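Local coordinates for protein short-chain dehydrogenase/reductase SDR (Burkholderia phymatum, PDB 5IG2) that binds NAD in a Rossmann-type fold and probably works as an oxidoreductase acting on the CH-OH group of donors, at residues W108-N113 and R222-A227; N141-I146 and A254-Y259; G154-P159 and P264-T269. All blocks are in the same frame, centred on the assembly; numbering follows the deposited sequence. Where two conformers were deposited one is given.

Interaction 1 of 3, residues W108-N113 and R222-A227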
loop_
_atom_site.group_PDB
_atom_site.type_symbol
_atom_site.label_atom_id
_atom_site.label_comp_id
_atom_site.label_asym_id
_atom_site.label_seq_id
_atom_site.Cartn_x
_atom_site.Cartn_y
_atom_site.Cartn_z
ATOM N N TRP B 108 41.504 44.974 17.844
ATOM C CA TRP B 108 41.433 46.435 17.763
ATOM C C TRP B 108 40.237 46.937 16.957
ATOM O O TRP B 108 39.910 48.124 17.042
ATOM C CB TRP B 108 42.717 47.006 17.151
ATOM C CG TRP B 108 42.999 46.455 15.782
ATOM C CD1 TRP B 108 42.574 46.961 14.579
ATOM C CD2 TRP B 108 43.748 45.273 15.479
ATOM N NE1 TRP B 108 43.017 46.159 13.547
ATOM C CE2 TRP B 108 43.734 45.115 14.073
ATOM C CE3 TRP B 108 44.426 44.327 16.263
ATOM C CZ2 TRP B 108 44.380 44.055 13.431
ATOM C CZ3 TRP B 108 45.063 43.271 15.627
ATOM C CH2 TRP B 108 45.041 43.145 14.222
ATOM N N GLU B 109 39.581 46.078 16.172
ATOM C CA GLU B 109 38.417 46.525 15.414
ATOM C C GLU B 109 37.138 46.576 16.241
ATOM O O GLU B 109 36.165 47.188 15.795
ATOM C CB GLU B 109 38.194 45.614 14.207
ATOM C CG GLU B 109 39.311 45.701 13.196
ATOM C CD GLU B 109 39.076 44.804 11.998
ATOM O OE1 GLU B 109 38.276 43.862 12.112
ATOM O OE2 GLU B 109 39.700 45.043 10.946
ATOM N N SER B 110 37.104 45.936 17.410
ATOM C CA SER B 110 35.916 45.962 18.252
ATOM C C SER B 110 35.736 47.337 18.892
ATOM O O SER B 110 36.690 48.092 19.084
ATOM C CB SER B 110 36.008 44.905 19.347
ATOM O OG SER B 110 35.984 43.589 18.819
ATOM N N SER B 111 34.496 47.646 19.248
ATOM C CA SER B 111 34.173 48.946 19.812
ATOM C C SER B 111 34.283 48.925 21.333
ATOM O O SER B 111 34.319 47.864 21.964
ATOM C CB SER B 111 32.757 49.356 19.416
ATOM O OG SER B 111 31.836 48.446 19.993
ATOM N N ALA B 112 34.326 50.127 21.922
ATOM C CA ALA B 112 34.195 50.236 23.373
ATOM C C ALA B 112 32.913 49.567 23.855
ATOM O O ALA B 112 32.898 48.902 24.901
ATOM C CB ALA B 112 34.226 51.707 23.801
ATOM N N ASN B 113 31.824 49.726 23.097
ATOM C CA ASN B 113 30.562 49.091 23.467
ATOM C C ASN B 113 30.691 47.571 23.490
ATOM O O ASN B 113 30.058 46.900 24.316
ATOM C CB ASN B 113 29.445 49.510 22.503
ATOM C CG ASN B 113 28.864 50.881 22.817
ATOM O OD1 ASN B 113 29.140 51.472 23.865
ATOM N ND2 ASN B 113 28.040 51.386 21.908
ATOM N N ARG B 222 35.264 42.786 7.937
ATOM C CA ARG B 222 35.572 41.471 7.376
ATOM C C ARG B 222 35.941 40.462 8.467
ATOM O O ARG B 222 35.388 39.357 8.521
ATOM C CB ARG B 222 36.705 41.597 6.354
ATOM C CG ARG B 222 36.979 40.317 5.591
ATOM C CD ARG B 222 38.397 40.296 5.039
ATOM N NE ARG B 222 39.360 40.436 6.129
ATOM C CZ ARG B 222 39.655 39.473 7.004
ATOM N NH1 ARG B 222 40.542 39.702 7.966
ATOM N NH2 ARG B 222 39.067 38.283 6.927
ATOM N N SER B 223 36.877 40.821 9.354
ATOM C CA SER B 223 37.307 39.863 10.370
ATOM C C SER B 223 36.193 39.569 11.375
ATOM O O SER B 223 36.141 38.472 11.946
ATOM C CB SER B 223 38.571 40.368 11.080
ATOM O OG SER B 223 38.278 41.257 12.155
ATOM N N GLN B 224 35.296 40.525 11.606
ATOM C CA GLN B 224 34.179 40.256 12.505
ATOM C C GLN B 224 33.194 39.291 11.863
ATOM O O GLN B 224 32.724 38.354 12.512
ATOM C CB GLN B 224 33.502 41.568 12.902
ATOM C CG GLN B 224 34.423 42.421 13.766
ATOM C CD GLN B 224 33.980 43.865 13.908
ATOM O OE1 GLN B 224 33.047 44.313 13.237
ATOM N NE2 GLN B 224 34.666 44.609 14.790
ATOM N N LEU B 225 32.886 39.495 10.582
ATOM C CA LEU B 225 32.027 38.559 9.863
ATOM C C LEU B 225 32.613 37.153 9.874
ATOM O O LEU B 225 31.889 36.170 10.093
ATOM C CB LEU B 225 31.825 39.037 8.424
ATOM C CG LEU B 225 31.029 40.329 8.267
ATOM C CD1 LEU B 225 31.184 40.861 6.856
ATOM C CD2 LEU B 225 29.570 40.101 8.610
ATOM N N ALA B 226 33.921 37.039 9.623
ATOM C CA ALA B 226 34.555 35.726 9.570
ATOM C C ALA B 226 34.514 35.045 10.932
ATOM O O ALA B 226 34.230 33.845 11.028
ATOM C CB ALA B 226 35.993 35.867 9.074
ATOM N N ALA B 227 34.779 35.803 11.997
ATOM C CA ALA B 227 34.705 35.241 13.341
ATOM C C ALA B 227 33.288 34.778 13.671
ATOM O O ALA B 227 33.101 33.723 14.292
ATOM C CB ALA B 227 35.193 36.272 14.361
HETATM O O HOH W 1 38.564 43.201 9.275
HETATM O O HOH W 2 36.700 43.027 16.127
#
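Glu109 OE1 is gripped by two hydroxyls. Ser223 OG donates to it across the contact at 2.6 Å, and the OG1 of Thr221, one residue before helix 222-236, makes a second hydrogen bond to the same oxygen. The serine does not lie in the carboxylate plane; it meets OE1 from above, 37° out of that plane. The other carboxylate oxygen turns to the backbone of the helix: water 1 donates to Glu109 OE2 (2.7 Å) and accepts the amide hydrogen of Ser223 N (2.9 Å). A glutamate suits this place, because an amide at the first turn of a helix has no carbonyl of a preceding turn to bond, and a negative group there probably interacts well with the helix dipole. The side chain spans the gap because CG stands anti to its carbonyl carbon (chi1 -66°) and the chain is extended beyond it. Ser223 OG also hydrogen-bonds to Phe106 N, on the chain leading into Trp108, which ties the serine a second time to that side.

Gln224 forms the second bridge with its long, extended arm. Its NE2 gives a hydrogen to water 2 at 2.9 Å, and the same water lies 2.8 Å from Ser110 OG in a further hydrogen bond. NE2 also comes within 3.1 Å of Glu109 O. The other end of the amide is held by the residue just before its helix, OE1 accepting from Thr221 N, so that both ends of the carboxamide are used and its rotation is fixed.

On the side of Trp108 and Ala112, a second subunit packs with its Leu138 and His128. Within the chain, the 3-10 turn ending at Glu109 and the loop leading into helix 112-140 lie against the first turn of helix 222-236.

Interaction 2 of 3, residues N141-I146 and A254-Y259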
loop_
_atom_site.group_PDB
_atom_site.type_symbol
_atom_site.label_atom_id
_atom_site.label_comp_id
_atom_site.label_asym_id
_atom_site.label_seq_id
_atom_site.Cartn_x
_atom_site.Cartn_y
_atom_site.Cartn_z
ATOM N N ASN B 141 24.684 28.356 57.134
ATOM C CA ASN B 141 25.293 27.210 57.820
ATOM C C ASN B 141 24.863 25.888 57.187
ATOM O O ASN B 141 24.614 24.897 57.875
ATOM C CB ASN B 141 24.980 27.216 59.315
ATOM C CG ASN B 141 25.578 28.397 60.016
ATOM O OD1 ASN B 141 26.583 28.944 59.573
ATOM N ND2 ASN B 141 24.966 28.805 61.119
ATOM N N GLU B 142 24.771 25.875 55.865
ATOM C CA GLU B 142 24.385 24.689 55.124
ATOM C C GLU B 142 25.353 24.497 53.972
ATOM O O GLU B 142 26.009 25.441 53.525
ATOM C CB GLU B 142 22.962 24.793 54.568
ATOM C CG GLU B 142 21.878 24.739 55.604
ATOM C CD GLU B 142 20.501 24.804 54.983
ATOM O OE1 GLU B 142 19.710 25.678 55.399
ATOM O OE2 GLU B 142 20.213 23.988 54.076
ATOM N N ALA B 143 25.431 23.256 53.496
ATOM C CA ALA B 143 26.167 22.977 52.272
ATOM C C ALA B 143 25.605 23.818 51.133
ATOM O O ALA B 143 24.387 23.880 50.929
ATOM C CB ALA B 143 26.084 21.491 51.927
ATOM N N ALA B 144 26.495 24.488 50.408
ATOM C CA ALA B 144 26.102 25.283 49.256
ATOM C C ALA B 144 27.271 25.314 48.289
ATOM O O ALA B 144 28.409 25.005 48.655
ATOM C CB ALA B 144 25.678 26.702 49.659
ATOM N N HIS B 145 26.985 25.691 47.041
ATOM C CA HIS B 145 27.995 25.599 45.993
ATOM C C HIS B 145 27.671 26.597 44.887
ATOM O O HIS B 145 26.509 26.736 44.485
ATOM C CB HIS B 145 28.062 24.168 45.430
ATOM C CG HIS B 145 29.407 23.772 44.908
ATOM N ND1 HIS B 145 30.432 23.358 45.730
ATOM C CD2 HIS B 145 29.888 23.704 43.643
ATOM C CE1 HIS B 145 31.489 23.057 44.997
ATOM N NE2 HIS B 145 31.187 23.263 43.726
ATOM N N ILE B 146 28.709 27.269 44.394
ATOM C CA ILE B 146 28.617 28.234 43.303
ATOM C C ILE B 146 29.383 27.690 42.102
ATOM O O ILE B 146 30.567 27.346 42.219
ATOM C CB ILE B 146 29.187 29.596 43.725
ATOM C CG1 ILE B 146 28.374 30.168 44.896
ATOM C CG2 ILE B 146 29.288 30.532 42.499
ATOM C CD1 ILE B 146 29.029 31.351 45.565
ATOM N N ALA B 254 28.545 17.083 42.776
ATOM C CA ALA B 254 28.308 16.032 43.757
ATOM C C ALA B 254 29.580 15.691 44.527
ATOM O O ALA B 254 29.539 15.471 45.741
ATOM C CB ALA B 254 27.752 14.797 43.053
ATOM N N GLU B 255 30.719 15.656 43.837
ATOM C CA GLU B 255 32.003 15.367 44.459
ATOM C C GLU B 255 32.791 16.635 44.771
ATOM O O GLU B 255 33.959 16.550 45.177
ATOM C CB GLU B 255 32.816 14.423 43.567
ATOM C CG GLU B 255 32.973 14.892 42.141
ATOM C CD GLU B 255 33.636 13.851 41.250
ATOM O OE1 GLU B 255 34.843 14.008 40.929
ATOM O OE2 GLU B 255 32.944 12.876 40.874
ATOM N N ARG B 256 32.165 17.800 44.591
ATOM C CA ARG B 256 32.764 19.104 44.882
ATOM C C ARG B 256 34.098 19.278 44.170
ATOM O O ARG B 256 35.043 19.852 44.709
ATOM C CB ARG B 256 32.905 19.319 46.392
ATOM C CG ARG B 256 31.549 19.429 47.100
ATOM C CD ARG B 256 31.712 19.718 48.573
ATOM N NE ARG B 256 30.430 19.823 49.269
ATOM C CZ ARG B 256 29.746 18.779 49.743
ATOM N NH1 ARG B 256 30.206 17.546 49.575
ATOM N NH2 ARG B 256 28.596 18.963 50.379
ATOM N N ARG B 257 34.168 18.786 42.939
ATOM C CA ARG B 257 35.365 18.955 42.128
ATOM C C ARG B 257 35.376 20.347 41.510
ATOM O O ARG B 257 34.359 20.817 40.996
ATOM C CB ARG B 257 35.422 17.890 41.032
ATOM C CG ARG B 257 36.645 18.012 40.141
ATOM C CD ARG B 257 36.808 16.826 39.207
ATOM N NE ARG B 257 36.160 17.035 37.918
ATOM C CZ ARG B 257 35.082 16.371 37.505
ATOM N NH1 ARG B 257 34.520 15.449 38.282
ATOM N NH2 ARG B 257 34.572 16.623 36.306
ATOM N N PHE B 258 36.539 21.003 41.546
ATOM C CA PHE B 258 36.616 22.394 41.102
ATOM C C PHE B 258 36.617 22.525 39.576
ATOM O O PHE B 258 35.762 23.206 39.003
ATOM C CB PHE B 258 37.857 23.076 41.694
ATOM C CG PHE B 258 38.002 24.508 41.262
ATOM C CD1 PHE B 258 37.255 25.502 41.872
ATOM C CD2 PHE B 258 38.849 24.855 40.218
ATOM C CE1 PHE B 258 37.368 26.823 41.460
ATOM C CE2 PHE B 258 38.958 26.176 39.799
ATOM C CZ PHE B 258 38.213 27.157 40.426
ATOM N N TYR B 259 37.596 21.919 38.899
ATOM C CA TYR B 259 37.719 22.066 37.449
ATOM C C TYR B 259 36.778 21.107 36.742
ATOM O O TYR B 259 36.890 19.886 36.909
ATOM C CB TYR B 259 39.150 21.796 36.987
ATOM C CG TYR B 259 40.134 22.865 37.380
ATOM C CD1 TYR B 259 40.140 24.099 36.730
ATOM C CD2 TYR B 259 41.049 22.651 38.406
ATOM C CE1 TYR B 259 41.039 25.085 37.088
ATOM C CE2 TYR B 259 41.954 23.638 38.779
ATOM C CZ TYR B 259 41.940 24.852 38.117
ATOM O OH TYR B 259 42.838 25.824 38.473
HETATM O O HOH W 3 30.024 22.507 48.681
#
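A Schellman motif closes helix 242-254, and its C-prime residue, Arg256, meets the start of strand 144-149 through His145. Arg256 has positive phi, and the motif's bonds run from Arg257 N to Ala252 O and from Arg256 N to Ile253 O. The turn directs the chain toward strand 259-260, while the arginine side chain extends toward Ala143.

The direct contacts are few and van der Waals in kind. His145 CE1 lies 4.2 Å from Arg256 CA and equally far from its CG, an oblique approach with the ring and guanidinium planes 73° apart, which excludes a parallel stack. Further out, Ala143 CB sits at the edge of the guanidinium, near its plane, 3.9 Å from Arg256 NH2. The small methyl lets the guanidinium edge come alongside. Arg256 reaches it because its chain is extended from CG to NE.

Water 3 supplies the polar link. It accepts a hydrogen from Arg256 NE (2.8 Å), in the plane of the guanidinium, and donates one to Ala144 O (3.0 Å). Its third hydrogen bond is with His145 ND1 at 3.1 Å. One water thus ties the arginine to both a backbone carbonyl and the imidazole. The ring is placed by its first torsion, CG anti to the backbone N (chi1 -151°), and its other nitrogen, NE2, is hydrogen-bonded to Ser192 OG. That hydroxyl also bonds to Arg257 O, so strand 189-194 joins both sides of the contact. Phe10 touches His145 and Arg256 as well.

The Schellman motif is a common C-terminal cap of helices; here it leads from helix 242-254 to strand 259-260, outermost in this chain's parallel Rossmann-type sheet, and fastens that junction to the inner strand 144-149.

Interaction 3 of 3, residues G154-P159 and P264-T269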
loop_
_atom_site.group_PDB
_atom_site.type_symbol
_atom_site.label_atom_id
_atom_site.label_comp_id
_atom_site.label_asym_id
_atom_site.label_seq_id
_atom_site.Cartn_x
_atom_site.Cartn_y
_atom_site.Cartn_z
ATOM N N GLY B 154 38.724 30.431 28.397
ATOM C CA GLY B 154 39.375 30.947 29.581
ATOM C C GLY B 154 40.679 30.256 29.895
ATOM O O GLY B 154 41.372 30.630 30.848
ATOM N N LEU B 155 41.021 29.233 29.115
ATOM C CA LEU B 155 42.264 28.500 29.276
ATOM C C LEU B 155 43.187 28.652 28.081
ATOM O O LEU B 155 44.367 28.309 28.189
ATOM C CB LEU B 155 41.981 27.004 29.501
ATOM C CG LEU B 155 41.003 26.639 30.621
ATOM C CD1 LEU B 155 40.664 25.136 30.550
ATOM C CD2 LEU B 155 41.581 27.018 31.973
ATOM N N LEU B 156 42.675 29.144 26.952
ATOM C CA LEU B 156 43.383 29.344 25.696
ATOM C C LEU B 156 43.139 30.770 25.234
ATOM O O LEU B 156 42.307 31.487 25.792
ATOM C CB LEU B 156 42.880 28.386 24.612
ATOM C CG LEU B 156 42.999 26.899 24.885
ATOM C CD1 LEU B 156 42.222 26.131 23.843
ATOM C CD2 LEU B 156 44.453 26.515 24.836
ATOM N N SER B 157 43.835 31.172 24.177
ATOM C CA SER B 157 43.630 32.485 23.563
ATOM C C SER B 157 43.520 32.322 22.049
ATOM O O SER B 157 44.424 32.698 21.291
ATOM C CB SER B 157 44.746 33.451 23.958
ATOM O OG SER B 157 44.794 33.569 25.371
ATOM N N PRO B 158 42.401 31.763 21.579
ATOM C CA PRO B 158 42.210 31.602 20.132
ATOM C C PRO B 158 42.077 32.946 19.439
ATOM O O PRO B 158 41.521 33.906 20.006
ATOM C CB PRO B 158 40.899 30.800 20.032
ATOM C CG PRO B 158 40.532 30.405 21.441
ATOM C CD PRO B 158 41.236 31.327 22.370
ATOM N N PRO B 159 42.520 33.050 18.188
ATOM C CA PRO B 159 42.489 34.346 17.498
ATOM C C PRO B 159 41.075 34.841 17.208
ATOM O O PRO B 159 40.125 34.063 17.084
ATOM C CB PRO B 159 43.267 34.078 16.201
ATOM C CG PRO B 159 43.284 32.604 16.046
ATOM C CD PRO B 159 43.239 32.023 17.419
ATOM N N PRO B 264 37.722 17.027 27.401
ATOM C CA PRO B 264 39.147 16.882 27.733
ATOM C C PRO B 264 40.052 16.805 26.516
ATOM O O PRO B 264 41.274 16.944 26.662
ATOM C CB PRO B 264 39.187 15.581 28.544
ATOM C CG PRO B 264 38.017 14.806 28.042
ATOM C CD PRO B 264 36.946 15.832 27.768
ATOM N N ALA B 265 39.503 16.610 25.319
ATOM C CA ALA B 265 40.336 16.678 24.129
ATOM C C ALA B 265 41.045 18.024 24.000
ATOM O O ALA B 265 42.048 18.116 23.285
ATOM C CB ALA B 265 39.493 16.399 22.884
ATOM N N ILE B 266 40.544 19.069 24.668
ATOM C CA ILE B 266 41.184 20.384 24.627
ATOM C C ILE B 266 42.558 20.393 25.287
ATOM O O ILE B 266 43.327 21.341 25.103
ATOM C CB ILE B 266 40.281 21.440 25.307
ATOM C CG1 ILE B 266 40.613 22.850 24.814
ATOM C CG2 ILE B 266 40.408 21.380 26.834
ATOM C CD1 ILE B 266 40.214 23.100 23.357
ATOM N N LEU B 267 42.894 19.354 26.046
ATOM C CA LEU B 267 44.072 19.421 26.901
ATOM C C LEU B 267 45.373 19.511 26.102
ATOM O O LEU B 267 46.336 20.112 26.582
ATOM C CB LEU B 267 44.081 18.225 27.855
ATOM C CG LEU B 267 43.073 18.408 28.998
ATOM C CD1 LEU B 267 42.877 17.129 29.794
ATOM C CD2 LEU B 267 43.512 19.554 29.908
ATOM N N ALA B 268 45.429 18.957 24.888
ATOM C CA ALA B 268 46.656 19.096 24.101
ATOM C C ALA B 268 46.985 20.564 23.841
ATOM O O ALA B 268 48.136 20.989 23.997
ATOM C CB ALA B 268 46.541 18.329 22.782
ATOM N N THR B 269 45.988 21.364 23.465
ATOM C CA THR B 269 46.293 22.754 23.170
ATOM C C THR B 269 46.377 23.604 24.430
ATOM O O THR B 269 47.063 24.634 24.415
ATOM C CB THR B 269 45.279 23.351 22.184
ATOM O OG1 THR B 269 43.946 23.184 22.682
ATOM C CG2 THR B 269 45.411 22.682 20.812
#
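From CB, the side chain of Leu156 points at the segment 264-269 and forks at CG, CD1 reaching Ile266 and the Thr269 side chain, CD2 the Thr269 backbone. CG stands anti to the carbonyl carbon of Leu156 (chi1 -60°), which carries both methyls across the gap. CD1 meets CD1 of Ile266 at 3.7 Å, the two side chains reaching toward each other tip to tip, and CG1 of the isoleucine is scarcely farther, at 3.8 Å. In the one conformer of Thr269 given, the same leucine methyl also lies 3.6 Å from Thr269 OG1. The second branch, CD2, rests against the backbone of Thr269, with its carbonyl oxygen, Thr269 O, at 3.2 Å. Leucine suits the place, since its fork can serve an apolar tip and a helix turn at once.

Ile266 offers its long branch because CG1 lies anti to its backbone N (chi1 -157°). Val270 on helix 267-279 also packs against Leu156, while the backbone oxygen Leu156 O is hydrogen-bonded to His169 NE2.

The side chain of Ile266 is about 10 Å from the bound NAD. The loop after strand 144-149 borders the active-site cleft in short-chain dehydrogenases; here helix 267-279 packs against it from the C-terminal part of the chain.

How the interactions relate
The first segments follow the chain as 108-113, 141-146 and 154-159, and their partners come in the same order, 222-227, 254-259 and 264-269, so each contact crosses the others along the sequence. Each joins the region around helix 112-140 and strand 144-149 to the C-terminal part. Interactions 1 and 2 lie on opposite sides of the chain's centre, with centres 38 Å apart, although helix 112-140 leads from one to strand 144-149 in the other. Interaction 3 lies 22 Å from interaction 1 and 25 Å from interaction 2, centre to centre. None touches another, but all three reach the second subunit, so the C-terminal part meets the Rossmann-type core at three places near the interface.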